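Local coordinates for protein esterase (uncultured bacterium pCosCE1, PDB 7ATL) that hydrolyses carboxylic esters and also shows promiscuous acyltransferase activity, as a family VIII carboxylesterase related to the beta-lactamases, at residues 187-190 with 191-194. Sequence-based numbering, arbitrary orientation.
Sequences GEPL and PQVF
Pro189 O is gripped by two backbone amides of the first helical turn: Val193 N gives it a nearly straight bond of 3.1 Å, lying in the carbonyl plane, while Gln192 N adds a weak, bent one (N-H...O 123°). One residue on, Phe194 N reaches Leu190 O at 2.9 Å, the next i to i+4 bond. Pro189 holds the N-cap position of helix 190-199, and its carbonyl accepts the first i to i+4 bond of that helix; the pyrrolidine ring of Pro191, which has no N-H to offer, fits into this opening turn with CD 3.6 Å from Leu190 CB. The stretch is the tight link between helices 174-186 and 190-199 in the beta-lactamase-like fold, entered through Gly187 with positive phi. Glu188 lies back over the new helix. Glu188 CG, set between backbone N and carbonyl carbon by chi1 59°, lies 3.8 Å from Val193 CG2; the extended chain beyond it brings Glu188 OE2 to 3.6 Å from Gln192 CB, while OE1 is hydrogen-bonded to His196 ND1. The bent side chain of Gln192 folds back to lay NE2 3.4 Å from Pro189 CB. Leu190 and Pro191 pack on Phe209, and the Phe194 ring meets Tyr70 almost perpendicularly.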
ATOM      1  N   GLY A 187      11.724  18.029   9.803  1.00 34.96           N
ATOM      2  CA  GLY A 187      11.525  19.489   9.701  1.00 33.61           C
ATOM      3  C   GLY A 187      11.206  19.911   8.274  1.00 35.76           C
ATOM      4  O   GLY A 187      11.592  21.020   7.879  1.00 35.93           O
ATOM      5  N   GLU A 188      10.514  19.071   7.507  1.00 34.61           N
ATOM      6  CA  GLU A 188      10.113  19.420   6.120  1.00 34.82           C
ATOM      7  C   GLU A 188       8.854  18.635   5.756  1.00 33.87           C
ATOM      8  O   GLU A 188       8.537  17.637   6.389  1.00 32.05           O
ATOM      9  CB  GLU A 188      11.274  19.182   5.150  1.00 33.84           C
ATOM     10  CG  GLU A 188      11.786  17.755   5.127  1.00 35.96           C
ATOM     11  CD  GLU A 188      12.948  17.476   4.180  1.00 35.85           C
ATOM     12  OE1 GLU A 188      13.414  16.315   4.136  1.00 33.89           O
ATOM     13  OE2 GLU A 188      13.382  18.411   3.486  1.00 37.58           O
ATOM     14  N   PRO A 189       8.082  19.084   4.739  1.00 32.83           N
ATOM     15  CA  PRO A 189       6.852  18.404   4.342  1.00 29.77           C
ATOM     16  C   PRO A 189       7.114  16.993   3.813  1.00 27.58           C
ATOM     17  O   PRO A 189       8.195  16.744   3.345  1.00 24.77           O
ATOM     18  CB  PRO A 189       6.286  19.312   3.232  1.00 32.08           C
ATOM     19  CG  PRO A 189       6.905  20.669   3.508  1.00 31.25           C
ATOM     20  CD  PRO A 189       8.310  20.313   3.952  1.00 32.63           C
ATOM     21  N   LEU A 190       6.092  16.139   3.862  1.00 26.55           N
ATOM     22  CA  LEU A 190       6.217  14.685   3.606  1.00 26.98           C
ATOM     23  C   LEU A 190       6.788  14.405   2.209  1.00 27.07           C
ATOM     24  O   LEU A 190       7.559  13.461   2.067  1.00 27.39           O
ATOM     25  CB  LEU A 190       4.856  14.010   3.838  1.00 27.01           C
ATOM     26  CG  LEU A 190       4.858  12.483   3.714  1.00 28.30           C
ATOM     27  CD1 LEU A 190       5.843  11.876   4.693  1.00 30.45           C
ATOM     28  CD2 LEU A 190       3.472  11.880   3.916  1.00 27.96           C
ATOM     29  N   PRO A 191       6.437  15.135   1.119  1.00 29.09           N
ATOM     30  CA  PRO A 191       7.003  14.840  -0.199  1.00 28.63           C
ATOM     31  C   PRO A 191       8.531  14.988  -0.204  1.00 28.68           C
ATOM     32  O   PRO A 191       9.212  14.137  -0.814  1.00 27.57           O
ATOM     33  CB  PRO A 191       6.326  15.834  -1.158  1.00 27.34           C
ATOM     34  CG  PRO A 191       5.054  16.216  -0.453  1.00 28.12           C
ATOM     35  CD  PRO A 191       5.403  16.181   1.030  1.00 29.91           C
ATOM     36  N   GLN A 192       9.033  16.007   0.496  1.00 26.97           N
ATOM     37  CA  GLN A 192      10.496  16.252   0.606  1.00 29.83           C
ATOM     38  C   GLN A 192      11.099  15.149   1.493  1.00 28.29           C
ATOM     39  O   GLN A 192      12.166  14.621   1.144  1.00 27.50           O
ATOM     40  CB  GLN A 192      10.807  17.664   1.114  1.00 31.61           C
ATOM     41  CG  GLN A 192      10.669  18.749   0.057  1.00 35.35           C
ATOM     42  CD  GLN A 192       9.259  19.051  -0.422  1.00 38.51           C
ATOM     43  OE1 GLN A 192       9.026  19.207  -1.616  1.00 43.33           O
ATOM     44  NE2 GLN A 192       8.293  19.160   0.480  1.00 36.57           N
ATOM     45  N   VAL A 193      10.416  14.760   2.569  1.00 27.14           N
ATOM     46  CA  VAL A 193      10.864  13.628   3.432  1.00 25.45           C
ATOM     47  C   VAL A 193      11.043  12.379   2.564  1.00 25.65           C
ATOM     48  O   VAL A 193      12.111  11.756   2.602  1.00 24.71           O
ATOM     49  CB  VAL A 193       9.888  13.358   4.582  1.00 23.43           C
ATOM     50  CG1 VAL A 193      10.293  12.104   5.317  1.00 23.19           C
ATOM     51  CG2 VAL A 193       9.800  14.533   5.542  1.00 23.75           C
ATOM     52  N   PHE A 194      10.023  12.006   1.806  1.00 26.78           N
ATOM     53  CA  PHE A 194      10.071  10.805   0.938  1.00 27.76           C
ATOM     54  C   PHE A 194      11.234  10.925  -0.054  1.00 28.77           C
ATOM     55  O   PHE A 194      11.907   9.909  -0.332  1.00 27.04           O
ATOM     56  CB  PHE A 194       8.768  10.620   0.160  1.00 26.67           C
ATOM     57  CG  PHE A 194       8.822   9.465  -0.804  1.00 26.66           C
ATOM     58  CD1 PHE A 194       8.801   8.158  -0.331  1.00 25.47           C
ATOM     59  CD2 PHE A 194       8.931   9.682  -2.176  1.00 27.47           C
ATOM     60  CE1 PHE A 194       8.851   7.089  -1.214  1.00 26.42           C
ATOM     61  CE2 PHE A 194       8.984   8.612  -3.062  1.00 28.21           C
ATOM     62  CZ  PHE A 194       8.941   7.313  -2.576  1.00 28.39           C
TER